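Local coordinates for protein bifunctional endo-1,4-beta-xylanase A (Neocallimastix patriciarum, PDB 2VG9) that hydrolyses internal beta-1,4-xylosidic bonds of xylan as a family 11 glycoside hydrolase with a beta jelly-roll fold, at residues G27-S31 / E43-A47; Y72-A78 / T210-T216; W98-R102 / P147-G151; I114-W118 / V162-T168. One frame throughout, in Å; residues are numbered along the deposited sequence.

Interaction 1 (G27-S31 / E43-A47)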
loop_
_atom_site.group_PDB
_atom_site.type_symbol
_atom_site.label_atom_id
_atom_site.label_comp_id
_atom_site.label_asym_id
_atom_site.label_seq_id
_atom_site.Cartn_x
_atom_site.Cartn_y
_atom_site.Cartn_z
ATOM N N GLY A 27 3.384 -4.667 18.255
ATOM C CA GLY A 27 4.505 -4.322 19.114
ATOM C C GLY A 27 4.886 -2.861 19.168
ATOM O O GLY A 27 5.807 -2.507 19.906
ATOM N N GLY A 28 4.220 -2.019 18.373
ATOM C CA GLY A 28 4.467 -0.588 18.390
ATOM C C GLY A 28 3.263 0.147 18.956
ATOM O O GLY A 28 2.400 -0.455 19.589
ATOM N N GLU A 29 3.204 1.452 18.711
ATOM C CA GLU A 29 2.038 2.285 19.011
ATOM C C GLU A 29 1.931 3.315 17.901
ATOM O O GLU A 29 2.924 3.601 17.201
ATOM C CB GLU A 29 2.107 3.001 20.395
ATOM C CG GLU A 29 2.881 4.347 20.422
ATOM C CD GLU A 29 2.023 5.602 20.071
ATOM O OE1 GLU A 29 0.806 5.627 20.438
ATOM O OE2 GLU A 29 2.580 6.573 19.447
ATOM N N GLY A 30 0.737 3.887 17.754
ATOM C CA GLY A 30 0.515 4.866 16.710
ATOM C C GLY A 30 -0.946 5.267 16.656
ATOM O O GLY A 30 -1.768 4.782 17.440
ATOM N N SER A 31 -1.258 6.165 15.732
ATOM C CA SER A 31 -2.598 6.638 15.587
ATOM C C SER A 31 -2.824 7.139 14.174
ATOM O O SER A 31 -1.873 7.406 13.444
ATOM C CB SER A 31 -2.888 7.727 16.616
ATOM O OG SER A 31 -2.123 8.892 16.381
ATOM N N GLU A 43 0.862 8.616 12.683
ATOM C CA GLU A 43 2.098 8.758 13.392
ATOM C C GLU A 43 2.346 7.433 14.080
ATOM O O GLU A 43 1.410 6.764 14.514
ATOM C CB GLU A 43 2.068 9.968 14.366
ATOM C CG GLU A 43 0.928 10.009 15.419
ATOM C CD GLU A 43 1.234 9.214 16.700
ATOM O OE1 GLU A 43 0.277 8.746 17.378
ATOM O OE2 GLU A 43 2.439 9.048 17.037
ATOM N N TRP A 44 3.600 7.008 14.117
ATOM C CA TRP A 44 3.913 5.736 14.715
ATOM C C TRP A 44 5.190 5.826 15.522
ATOM O O TRP A 44 6.068 6.606 15.209
ATOM C CB TRP A 44 3.956 4.609 13.667
ATOM C CG TRP A 44 5.032 4.690 12.585
ATOM C CD1 TRP A 44 6.227 4.024 12.573
ATOM C CD2 TRP A 44 4.983 5.451 11.369
ATOM N NE1 TRP A 44 6.928 4.332 11.433
ATOM C CE2 TRP A 44 6.199 5.221 10.685
ATOM C CE3 TRP A 44 4.046 6.340 10.808
ATOM C CZ2 TRP A 44 6.502 5.835 9.454
ATOM C CZ3 TRP A 44 4.348 6.946 9.572
ATOM C CH2 TRP A 44 5.568 6.696 8.923
ATOM N N ASN A 45 5.252 5.062 16.603
ATOM C CA ASN A 45 6.510 4.819 17.308
ATOM C C ASN A 45 6.594 3.327 17.396
ATOM O O ASN A 45 5.898 2.732 18.226
ATOM C CB ASN A 45 6.511 5.425 18.732
ATOM C CG ASN A 45 6.649 6.934 18.728
ATOM O OD1 ASN A 45 7.764 7.468 18.618
ATOM N ND2 ASN A 45 5.518 7.639 18.851
ATOM N N ALA A 46 7.399 2.715 16.520
ATOM C CA ALA A 46 7.626 1.271 16.532
ATOM C C ALA A 46 9.116 0.943 16.384
ATOM O O ALA A 46 9.478 -0.101 15.838
ATOM C CB ALA A 46 6.805 0.574 15.447
ATOM N N ALA A 47 9.975 1.850 16.855
ATOM C CA ALA A 47 11.434 1.650 16.801
ATOM C C ALA A 47 11.885 0.705 17.929
ATOM O O ALA A 47 12.629 1.073 18.854
ATOM C CB ALA A 47 12.178 2.990 16.818
HETATM O O HOH W 1 -0.123 7.897 19.681
#
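The open ends of a beta hairpin, strands 29-34 and 40-45, are joined here by Glu29 with Asn45, Gly30 with Trp44 and Ser31 with Glu43. Glu29 and Asn45 form a hydrogen-bonded antiparallel pair, with Asn45 N 2.8 Å from Glu29 O, and Ser31 and Glu43 form another. Over these pairs lies a polar layer. The Glu29 and Asn45 side chains run side by side in the same direction, their flat ends 27° apart, and Asn45 ND2 gives a nearly straight bond of 3.2 Å to the anti lone pair of Glu29 OE2. Glu43 doubles back at chi2 (85°), which carries OE1 across to the neighbouring strand, to Ser31 OG at 2.6 Å, again on the anti lone pair. The two carboxylates come close, OE2 of Glu29 lying 3.5 Å from OE2 of Glu43. Their repulsion is probably eased by water 1, which donates to OE1 of Glu29 at 2.6 Å and to OE1 of Glu43 at 2.5 Å. Glycine suits its two places because a beta carbon on Gly28 would run into Ala46 CB, and one on Gly30 into Glu43 O. The Trp44 indole turns to the other face and bonds to Ser203. This is an antiparallel hairpin of the jelly roll, polar on the side of Glu29, Asn45 and Glu43, with Trp44 buried against Phe53 of strand 52-60.

Interaction 2 (Y72-A78 / T210-T216)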
loop_
_atom_site.group_PDB
_atom_site.type_symbol
_atom_site.label_atom_id
_atom_site.label_comp_id
_atom_site.label_asym_id
_atom_site.label_seq_id
_atom_site.Cartn_x
_atom_site.Cartn_y
_atom_site.Cartn_z
ATOM N N TYR A 72 -9.484 2.915 -16.668
ATOM C CA TYR A 72 -8.592 3.901 -16.086
ATOM C C TYR A 72 -8.767 3.901 -14.572
ATOM O O TYR A 72 -9.892 3.893 -14.076
ATOM C CB TYR A 72 -8.870 5.307 -16.667
ATOM C CG TYR A 72 -7.808 6.305 -16.308
ATOM C CD1 TYR A 72 -6.730 6.529 -17.161
ATOM C CD2 TYR A 72 -7.870 7.019 -15.100
ATOM C CE1 TYR A 72 -5.734 7.445 -16.834
ATOM C CE2 TYR A 72 -6.873 7.962 -14.757
ATOM C CZ TYR A 72 -5.805 8.157 -15.629
ATOM O OH TYR A 72 -4.788 9.048 -15.313
ATOM N N ILE A 73 -7.652 3.873 -13.837
ATOM C CA ILE A 73 -7.701 4.035 -12.376
ATOM C C ILE A 73 -6.664 5.107 -12.057
ATOM O O ILE A 73 -5.490 4.949 -12.375
ATOM C CB ILE A 73 -7.428 2.720 -11.588
ATOM C CG1 ILE A 73 -8.397 1.592 -11.996
ATOM C CG2 ILE A 73 -7.465 2.989 -10.017
ATOM C CD1 ILE A 73 -8.015 0.192 -11.368
ATOM N N GLY A 74 -7.123 6.219 -11.486
ATOM C CA GLY A 74 -6.219 7.305 -11.090
ATOM C C GLY A 74 -6.101 7.424 -9.574
ATOM O O GLY A 74 -7.074 7.158 -8.836
ATOM N N LEU A 75 -4.917 7.809 -9.102
ATOM C CA LEU A 75 -4.733 8.163 -7.686
ATOM C C LEU A 75 -3.893 9.430 -7.634
ATOM O O LEU A 75 -2.793 9.470 -8.199
ATOM C CB LEU A 75 -4.093 7.019 -6.854
ATOM C CG LEU A 75 -3.905 7.220 -5.312
ATOM C CD1 LEU A 75 -3.957 5.894 -4.557
ATOM C CD2 LEU A 75 -2.573 7.909 -4.972
ATOM N N ASP A 76 -4.417 10.447 -6.944
ATOM C CA ASP A 76 -3.720 11.712 -6.783
ATOM C C ASP A 76 -3.542 11.890 -5.301
ATOM O O ASP A 76 -4.471 11.636 -4.549
ATOM C CB ASP A 76 -4.554 12.863 -7.340
ATOM C CG ASP A 76 -4.761 12.766 -8.824
ATOM O OD1 ASP A 76 -3.780 12.706 -9.545
ATOM O OD2 ASP A 76 -5.921 12.748 -9.284
ATOM N N TYR A 77 -2.358 12.297 -4.878
ATOM C CA TYR A 77 -2.054 12.416 -3.458
ATOM C C TYR A 77 -1.087 13.586 -3.212
ATOM O O TYR A 77 -0.325 13.992 -4.101
ATOM C CB TYR A 77 -1.495 11.073 -2.908
ATOM C CG TYR A 77 -0.054 10.784 -3.329
ATOM C CD1 TYR A 77 1.004 10.925 -2.413
ATOM C CD2 TYR A 77 0.239 10.389 -4.635
ATOM C CE1 TYR A 77 2.366 10.683 -2.816
ATOM C CE2 TYR A 77 1.571 10.144 -5.057
ATOM C CZ TYR A 77 2.619 10.303 -4.140
ATOM O OH TYR A 77 3.872 10.063 -4.574
ATOM N N ALA A 78 -1.157 14.162 -2.016
ATOM C CA ALA A 78 -0.101 15.069 -1.517
ATOM C C ALA A 78 0.057 14.799 -0.019
ATOM O O ALA A 78 -0.948 14.752 0.709
ATOM C CB ALA A 78 -0.450 16.555 -1.774
ATOM N N THR A 210 -2.655 15.081 2.947
ATOM C CA THR A 210 -3.566 16.205 2.939
ATOM C C THR A 210 -4.401 16.194 1.692
ATOM O O THR A 210 -5.424 16.861 1.642
ATOM C CB THR A 210 -2.820 17.533 3.046
ATOM O OG1 THR A 210 -1.832 17.606 1.998
ATOM C CG2 THR A 210 -2.136 17.651 4.405
ATOM N N LEU A 211 -3.974 15.429 0.687
ATOM C CA LEU A 211 -4.768 15.221 -0.521
ATOM C C LEU A 211 -4.707 13.767 -0.865
ATOM O O LEU A 211 -3.621 13.214 -0.964
ATOM C CB LEU A 211 -4.183 16.019 -1.700
ATOM C CG LEU A 211 -4.932 16.277 -3.003
ATOM C CD1 LEU A 211 -4.038 17.226 -3.888
ATOM C CD2 LEU A 211 -5.305 15.043 -3.796
ATOM N N LEU A 212 -5.865 13.147 -1.060
ATOM C CA LEU A 212 -5.922 11.772 -1.558
ATOM C C LEU A 212 -7.206 11.576 -2.324
ATOM O O LEU A 212 -8.285 11.695 -1.771
ATOM C CB LEU A 212 -5.806 10.728 -0.433
ATOM C CG LEU A 212 -5.815 9.275 -0.898
ATOM C CD1 LEU A 212 -4.830 9.041 -2.022
ATOM C CD2 LEU A 212 -5.518 8.337 0.305
ATOM N N ASP A 213 -7.072 11.271 -3.601
ATOM C CA ASP A 213 -8.241 11.034 -4.447
ATOM C C ASP A 213 -7.961 9.741 -5.186
ATOM O O ASP A 213 -6.868 9.550 -5.702
ATOM C CB ASP A 213 -8.404 12.166 -5.467
ATOM C CG ASP A 213 -9.788 12.197 -6.116
ATOM O OD1 ASP A 213 -10.684 11.422 -5.742
ATOM O OD2 ASP A 213 -9.971 13.033 -7.019
ATOM N N VAL A 214 -8.945 8.855 -5.197
ATOM C CA VAL A 214 -8.853 7.574 -5.931
ATOM C C VAL A 214 -10.103 7.499 -6.789
ATOM O O VAL A 214 -11.209 7.728 -6.284
ATOM C CB VAL A 214 -8.779 6.356 -4.969
ATOM C CG1 VAL A 214 -8.473 5.073 -5.755
ATOM C CG2 VAL A 214 -7.705 6.563 -3.903
ATOM N N TYR A 215 -9.945 7.233 -8.079
ATOM C CA TYR A 215 -11.103 7.150 -8.980
ATOM C C TYR A 215 -10.905 6.156 -10.155
ATOM O O TYR A 215 -9.764 5.778 -10.498
ATOM C CB TYR A 215 -11.443 8.544 -9.523
ATOM C CG TYR A 215 -10.359 9.143 -10.421
ATOM C CD1 TYR A 215 -10.404 8.956 -11.817
ATOM C CD2 TYR A 215 -9.299 9.874 -9.878
ATOM C CE1 TYR A 215 -9.424 9.459 -12.642
ATOM C CE2 TYR A 215 -8.307 10.414 -10.716
ATOM C CZ TYR A 215 -8.379 10.192 -12.087
ATOM O OH TYR A 215 -7.430 10.696 -12.936
ATOM N N THR A 216 -12.021 5.762 -10.781
ATOM C CA THR A 216 -11.987 4.970 -12.020
ATOM C C THR A 216 -12.911 5.569 -13.043
ATOM O O THR A 216 -14.020 5.990 -12.695
ATOM C CB THR A 216 -12.587 3.570 -11.879
ATOM O OG1 THR A 216 -12.688 3.175 -10.510
ATOM C CG2 THR A 216 -11.825 2.570 -12.717
#
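Tyr215 carries CG between its own N and carbonyl carbon (chi1 65°), which lays its ring over the facing strand, while Tyr72, with CG opposite its N (chi1 -169°), brings its ring alongside. Gly74 CA sits over one face of the Tyr215 ring in a CH-pi contact, 3.9 Å from the centroid; a beta carbon there would strike the ring, so glycine fits. Asp76 OD2 meets the ring edge in its plane, 3.6 Å from Tyr215 CE2. The two tyrosine rings are nearly parallel but slid apart, touching at Tyr72 CE2 and Tyr215 CE1, 3.6 Å. A serine in place of Tyr215 would probably leave Gly74 uncovered and Tyr72 without its aromatic neighbour. On the other face, branched side chains fill the interior: Leu75 CG touches Leu212 CD1 at 3.9 Å, and Leu75 CD1 touches Val214 CG2. Six regular backbone bonds tie the antiparallel strands, and at one end a classic beta bulge lets Ala78 O accept from both Thr210 N (2.8 Å) and Leu211 N. Strand 169-173 flanks 73-86 on its far side, and the aliphatic face packs against strand 190-200 and helix 174-182.

Interaction 3 (W98-R102 / P147-G151)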
loop_
_atom_site.group_PDB
_atom_site.type_symbol
_atom_site.label_atom_id
_atom_site.label_comp_id
_atom_site.label_asym_id
_atom_site.label_seq_id
_atom_site.Cartn_x
_atom_site.Cartn_y
_atom_site.Cartn_z
ATOM N N TRP A 98 -4.858 -5.559 -3.089
ATOM C CA TRP A 98 -4.760 -6.987 -3.490
ATOM C C TRP A 98 -5.466 -7.285 -4.803
ATOM O O TRP A 98 -6.430 -6.584 -5.171
ATOM C CB TRP A 98 -5.353 -7.897 -2.397
ATOM C CG TRP A 98 -4.619 -7.862 -1.066
ATOM C CD1 TRP A 98 -4.629 -6.850 -0.148
ATOM C CD2 TRP A 98 -3.803 -8.898 -0.512
ATOM N NE1 TRP A 98 -3.868 -7.191 0.936
ATOM C CE2 TRP A 98 -3.337 -8.438 0.736
ATOM C CE3 TRP A 98 -3.419 -10.170 -0.949
ATOM C CZ2 TRP A 98 -2.488 -9.210 1.561
ATOM C CZ3 TRP A 98 -2.591 -10.919 -0.160
ATOM C CH2 TRP A 98 -2.131 -10.439 1.104
ATOM N N PHE A 99 -4.998 -8.320 -5.516
ATOM C CA PHE A 99 -5.806 -8.981 -6.556
ATOM C C PHE A 99 -6.288 -10.307 -5.960
ATOM O O PHE A 99 -5.478 -11.186 -5.609
ATOM C CB PHE A 99 -5.048 -9.264 -7.877
ATOM C CG PHE A 99 -4.319 -8.072 -8.467
ATOM C CD1 PHE A 99 -4.830 -6.761 -8.348
ATOM C CD2 PHE A 99 -3.114 -8.262 -9.165
ATOM C CE1 PHE A 99 -4.145 -5.667 -8.902
ATOM C CE2 PHE A 99 -2.442 -7.172 -9.724
ATOM C CZ PHE A 99 -2.964 -5.859 -9.586
ATOM N N GLN A 100 -7.604 -10.420 -5.817
ATOM C CA GLN A 100 -8.243 -11.574 -5.205
ATOM C C GLN A 100 -8.342 -12.664 -6.270
ATOM O O GLN A 100 -8.699 -12.392 -7.426
ATOM C CB GLN A 100 -9.639 -11.190 -4.699
ATOM C CG GLN A 100 -10.486 -12.344 -4.052
ATOM C CD GLN A 100 -9.862 -12.949 -2.785
ATOM O OE1 GLN A 100 -9.077 -13.892 -2.856
ATOM N NE2 GLN A 100 -10.256 -12.440 -1.625
ATOM N N ASN A 101 -8.008 -13.883 -5.889
ATOM C CA ASN A 101 -8.115 -15.015 -6.800
ATOM C C ASN A 101 -9.192 -16.033 -6.386
ATOM O O ASN A 101 -9.258 -17.115 -6.959
ATOM C CB ASN A 101 -6.751 -15.703 -6.958
ATOM C CG ASN A 101 -6.359 -16.503 -5.743
ATOM O OD1 ASN A 101 -6.829 -16.246 -4.638
ATOM N ND2 ASN A 101 -5.488 -17.498 -5.942
ATOM N N ARG A 102 -10.000 -15.710 -5.383
ATOM C CA ARG A 102 -11.117 -16.583 -4.991
ATOM C C ARG A 102 -12.002 -16.794 -6.215
ATOM O O ARG A 102 -12.369 -15.834 -6.890
ATOM C CB ARG A 102 -11.913 -16.000 -3.813
ATOM C CG ARG A 102 -13.037 -16.929 -3.296
ATOM C CD ARG A 102 -13.822 -16.312 -2.136
ATOM N NE ARG A 102 -13.172 -16.500 -0.822
ATOM C CZ ARG A 102 -12.772 -15.514 -0.010
ATOM N NH1 ARG A 102 -12.944 -14.229 -0.352
ATOM N NH2 ARG A 102 -12.205 -15.812 1.158
ATOM N N PRO A 147 0.061 -14.127 6.599
ATOM C CA PRO A 147 -1.370 -13.850 6.642
ATOM C C PRO A 147 -1.817 -13.001 5.447
ATOM O O PRO A 147 -1.044 -12.209 4.923
ATOM C CB PRO A 147 -1.550 -13.087 7.969
ATOM C CG PRO A 147 -0.190 -12.508 8.253
ATOM C CD PRO A 147 0.771 -13.551 7.757
ATOM N N THR A 148 -3.078 -13.154 5.078
ATOM C CA THR A 148 -3.606 -12.763 3.793
ATOM C C THR A 148 -5.000 -12.149 4.036
ATOM O O THR A 148 -5.545 -12.282 5.141
ATOM C CB THR A 148 -3.612 -14.065 2.932
ATOM O OG1 THR A 148 -2.554 -14.044 1.955
ATOM C CG2 THR A 148 -4.923 -14.385 2.324
ATOM N N ILE A 149 -5.578 -11.476 3.035
ATOM C CA ILE A 149 -6.959 -10.974 3.148
ATOM C C ILE A 149 -7.990 -12.104 3.344
ATOM O O ILE A 149 -9.128 -11.851 3.734
ATOM C CB ILE A 149 -7.389 -10.109 1.908
ATOM C CG1 ILE A 149 -7.052 -10.839 0.589
ATOM C CG2 ILE A 149 -6.822 -8.670 2.042
ATOM C CD1 ILE A 149 -7.717 -10.271 -0.662
ATOM N N ASN A 150 -7.568 -13.330 3.054
ATOM C CA ASN A 150 -8.401 -14.538 3.097
ATOM C C ASN A 150 -8.282 -15.364 4.390
ATOM O O ASN A 150 -9.043 -16.319 4.595
ATOM C CB ASN A 150 -8.058 -15.427 1.898
ATOM C CG ASN A 150 -8.601 -14.883 0.598
ATOM O OD1 ASN A 150 -9.437 -13.988 0.594
ATOM N ND2 ASN A 150 -8.122 -15.414 -0.515
ATOM N N GLY A 151 -7.326 -15.025 5.253
ATOM C CA GLY A 151 -7.085 -15.820 6.475
ATOM C C GLY A 151 -5.614 -16.008 6.799
ATOM O O GLY A 151 -4.781 -15.118 6.540
#
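Ile149 sets CG2 over one face of the Trp98 indole, 3.5 Å from the centroid of the five-membered ring in a CH-pi contact, while the amides of Gln100 and Asn150 meet in nearly one plane, 3° apart. The indole NE1 is hydrogen-bonded to the hydroxyl of Tyr96, and Thr148 OG1 approaches the ring's far end, 3.7 Å from Trp98 CH2. The two amides come from opposite directions and exchange nearly straight bonds: Gln100 NE2 reaches Asn150 OD1 at 2.8 Å, and Asn150 ND2 reaches Gln100 OE1 at 3.0 Å, each on an in-plane lone pair. Gln100 is bent at chi2 (62°), which swings its amide across to the turn. Gln100 OE1 also accepts from Arg102 N at 3.2 Å, the donor tilted out of the carbonyl plane. A leucine in place of Gln100 would probably cost the Asn150 amide both of its bonds to this side chain and leave it freer to turn. The partner residues form a type I turn from Thr148 to Gly151; the backbone angles at Gly151 call for glycine, and the turn's position is consistent with the thumb loop of family 11 xylanases. Complementary neutral amides fix each other's rotation without needing charge, and Ile149 beside them supplies apolar contact. The contact has a cost: it buries Thr148 OG1 and Ile149 N with no polar partner in the model.

Interaction 4 (I114-W118 / V162-T168); sequences IIEDW and VRQQKRT
Lys166 crosses the Trp118 indole at about a right angle, its extended chain passing over one face. NZ stands almost exactly on the normal of the six-membered ring, 3.5 Å from its centroid, a cation-pi contact, and CE makes a CH-pi contact with the five-membered ring. Lys166 NZ also donates to Trp118 O at 2.9 Å. Trp118 holds CG between its N and carbonyl carbon (chi1 53°), which turns the ring toward the lysine. Farther back along the lysine chain Asp117 OD1 lies against the methylenes, 3.2 Å from Lys166 CD. At the corner itself, Glu116 and Arg167 run side by side with their flat groups 67° apart. Arg167 presents its edge in a salt bridge, NE at 2.8 Å and NH2 at 3.0 Å both bonding to Glu116 OE1 on its syn side, somewhat out of the carboxylate plane. Arg167 NE in turn rests 3.2 Å above the plane of the Arg163 guanidinium. A parallel bridge of Ile115 with Val162, with Arg163 N 2.9 Å from Ile115 O, ties the backbones, and water 3 joins Trp118 NE1 to Arg163 O. The chemistry implies charge compensation: Glu116 OE1 takes two arginine bonds and one from Tyr77, OE2 is hydrogen-bonded to the hydroxyl of Tyr137, and this buried carboxylate probably makes the close approach of the two guanidinium groups tolerable.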
loop_
_atom_site.group_PDB
_atom_site.type_symbol
_atom_site.label_atom_id
_atom_site.label_comp_id
_atom_site.label_asym_id
_atom_site.label_seq_id
_atom_site.Cartn_x
_atom_site.Cartn_y
_atom_site.Cartn_z
ATOM N N ILE A 114 2.867 0.088 -5.022
ATOM C CA ILE A 114 3.482 1.044 -5.920
ATOM C C ILE A 114 4.164 2.046 -5.001
ATOM O O ILE A 114 3.504 2.918 -4.413
ATOM C CB ILE A 114 2.456 1.736 -6.856
ATOM C CG1 ILE A 114 1.754 0.686 -7.744
ATOM C CG2 ILE A 114 3.143 2.783 -7.739
ATOM C CD1 ILE A 114 0.479 1.220 -8.364
ATOM N N ILE A 115 5.483 1.887 -4.846
ATOM C CA ILE A 115 6.179 2.594 -3.770
ATOM C C ILE A 115 6.740 3.902 -4.273
ATOM O O ILE A 115 7.637 3.920 -5.119
ATOM C CB ILE A 115 7.284 1.727 -3.113
ATOM C CG1 ILE A 115 6.718 0.355 -2.712
ATOM C CG2 ILE A 115 7.937 2.466 -1.943
ATOM C CD1 ILE A 115 7.732 -0.595 -2.046
ATOM N N GLU A 116 6.204 4.986 -3.708
ATOM C CA GLU A 116 6.537 6.361 -4.075
ATOM C C GLU A 116 7.708 6.941 -3.291
ATOM O O GLU A 116 8.464 7.770 -3.804
ATOM C CB GLU A 116 5.295 7.242 -3.872
ATOM C CG GLU A 116 4.164 6.840 -4.780
ATOM C CD GLU A 116 4.439 7.277 -6.238
ATOM O OE1 GLU A 116 4.252 8.483 -6.553
ATOM O OE2 GLU A 116 4.854 6.418 -7.050
ATOM N N ASP A 117 7.851 6.500 -2.051
ATOM C CA ASP A 117 8.889 6.992 -1.159
ATOM C C ASP A 117 9.080 5.915 -0.089
ATOM O O ASP A 117 8.166 5.079 0.161
ATOM C CB ASP A 117 8.477 8.342 -0.531
ATOM C CG ASP A 117 9.675 9.162 0.003
ATOM O OD1 ASP A 117 10.821 8.704 -0.008
ATOM O OD2 ASP A 117 9.456 10.292 0.463
ATOM N N TRP A 118 10.305 5.863 0.450
ATOM C CA TRP A 118 10.690 4.888 1.458
ATOM C C TRP A 118 11.909 5.432 2.199
ATOM O O TRP A 118 12.633 6.307 1.691
ATOM C CB TRP A 118 11.048 3.513 0.861
ATOM C CG TRP A 118 12.095 3.576 -0.244
ATOM C CD1 TRP A 118 11.861 3.727 -1.588
ATOM C CD2 TRP A 118 13.531 3.533 -0.083
ATOM N NE1 TRP A 118 13.058 3.762 -2.278
ATOM C CE2 TRP A 118 14.097 3.633 -1.372
ATOM C CE3 TRP A 118 14.385 3.402 1.032
ATOM C CZ2 TRP A 118 15.506 3.631 -1.588
ATOM C CZ3 TRP A 118 15.803 3.405 0.818
ATOM C CH2 TRP A 118 16.330 3.531 -0.491
ATOM N N VAL A 162 8.688 0.163 -7.945
ATOM C CA VAL A 162 9.381 1.037 -7.026
ATOM C C VAL A 162 9.829 2.271 -7.790
ATOM O O VAL A 162 10.623 2.161 -8.735
ATOM C CB VAL A 162 10.575 0.301 -6.370
ATOM C CG1 VAL A 162 11.384 1.264 -5.453
ATOM C CG2 VAL A 162 10.054 -0.937 -5.620
ATOM N N ARG A 163 9.314 3.435 -7.400
ATOM C CA ARG A 163 9.701 4.710 -8.033
ATOM C C ARG A 163 11.178 5.015 -7.771
ATOM O O ARG A 163 11.634 4.998 -6.612
ATOM C CB ARG A 163 8.861 5.879 -7.495
ATOM C CG ARG A 163 8.961 7.113 -8.372
ATOM C CD ARG A 163 8.076 8.270 -7.876
ATOM N NE ARG A 163 8.311 9.519 -8.638
ATOM C CZ ARG A 163 7.658 9.838 -9.754
ATOM N NH1 ARG A 163 6.717 9.032 -10.219
ATOM N NH2 ARG A 163 7.883 10.989 -10.376
ATOM N N GLN A 164 11.912 5.302 -8.850
ATOM C CA GLN A 164 13.352 5.539 -8.753
ATOM C C GLN A 164 13.685 6.899 -8.112
ATOM O O GLN A 164 14.661 7.005 -7.359
ATOM C CB GLN A 164 14.051 5.312 -10.108
ATOM C CG GLN A 164 13.874 3.844 -10.597
ATOM C CD GLN A 164 14.386 2.841 -9.567
ATOM O OE1 GLN A 164 13.617 2.172 -8.862
ATOM N NE2 GLN A 164 15.678 2.772 -9.441
ATOM N N GLN A 165 12.846 7.900 -8.384
ATOM C CA GLN A 165 13.004 9.256 -7.823
ATOM C C GLN A 165 11.911 9.419 -6.754
ATOM O O GLN A 165 10.742 9.603 -7.111
ATOM C CB GLN A 165 12.829 10.290 -8.940
ATOM C CG GLN A 165 13.362 11.711 -8.639
ATOM C CD GLN A 165 12.849 12.828 -9.629
ATOM O OE1 GLN A 165 12.399 12.546 -10.761
ATOM N NE2 GLN A 165 12.927 14.110 -9.175
ATOM N N LYS A 166 12.281 9.359 -5.470
ATOM C CA LYS A 166 11.319 9.450 -4.379
ATOM C C LYS A 166 10.510 10.746 -4.406
ATOM O O LYS A 166 11.047 11.836 -4.658
ATOM C CB LYS A 166 12.042 9.376 -3.046
ATOM C CG LYS A 166 12.592 8.016 -2.700
ATOM C CD LYS A 166 13.583 8.176 -1.539
ATOM C CE LYS A 166 14.249 6.835 -1.183
ATOM N NZ LYS A 166 14.998 6.953 0.110
ATOM N N ARG A 167 9.225 10.654 -4.086
ATOM C CA ARG A 167 8.440 11.854 -3.957
ATOM C C ARG A 167 7.304 11.644 -2.955
ATOM O O ARG A 167 7.051 10.510 -2.542
ATOM C CB ARG A 167 7.908 12.256 -5.330
ATOM C CG ARG A 167 6.909 11.275 -5.889
ATOM C CD ARG A 167 6.284 11.783 -7.179
ATOM N NE ARG A 167 5.292 10.808 -7.663
ATOM C CZ ARG A 167 4.447 11.031 -8.668
ATOM N NH1 ARG A 167 4.500 12.188 -9.343
ATOM N NH2 ARG A 167 3.581 10.079 -9.022
ATOM N N THR A 168 6.629 12.722 -2.563
ATOM C CA THR A 168 5.512 12.606 -1.600
ATOM C C THR A 168 4.268 13.318 -2.089
ATOM O O THR A 168 3.344 13.562 -1.305
ATOM C CB THR A 168 5.872 13.136 -0.200
ATOM O OG1 THR A 168 6.139 14.530 -0.280
ATOM C CG2 THR A 168 7.094 12.427 0.409
HETATM O O HOH W 2 10.239 4.892 -4.075
HETATM O O HOH W 3 13.872 4.380 -4.967
#

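All four contacts are only partly buried. Interaction 2 is the long pairing within one sheet, its aliphatic face in the interior, while interaction 1, farthest out at 18 Å from the chain's centre to its own, pairs the open end of a hairpin in that same sheet with carboxylates, an amide, a hydroxyl and water. Interactions 3 and 4 both reach the other, mixed sheet, on opposite sides of the chain's centre: 98-102 meets a turn through neutral amides and an indole, whereas 114-118 meets a loop through charges, an indole and a salt bridge to a buried glutamate. Interactions 2 and 4 touch, Tyr77 OH lying 2.6 Å from Glu116 OE1 in a probable hydrogen bond linking the two sheets.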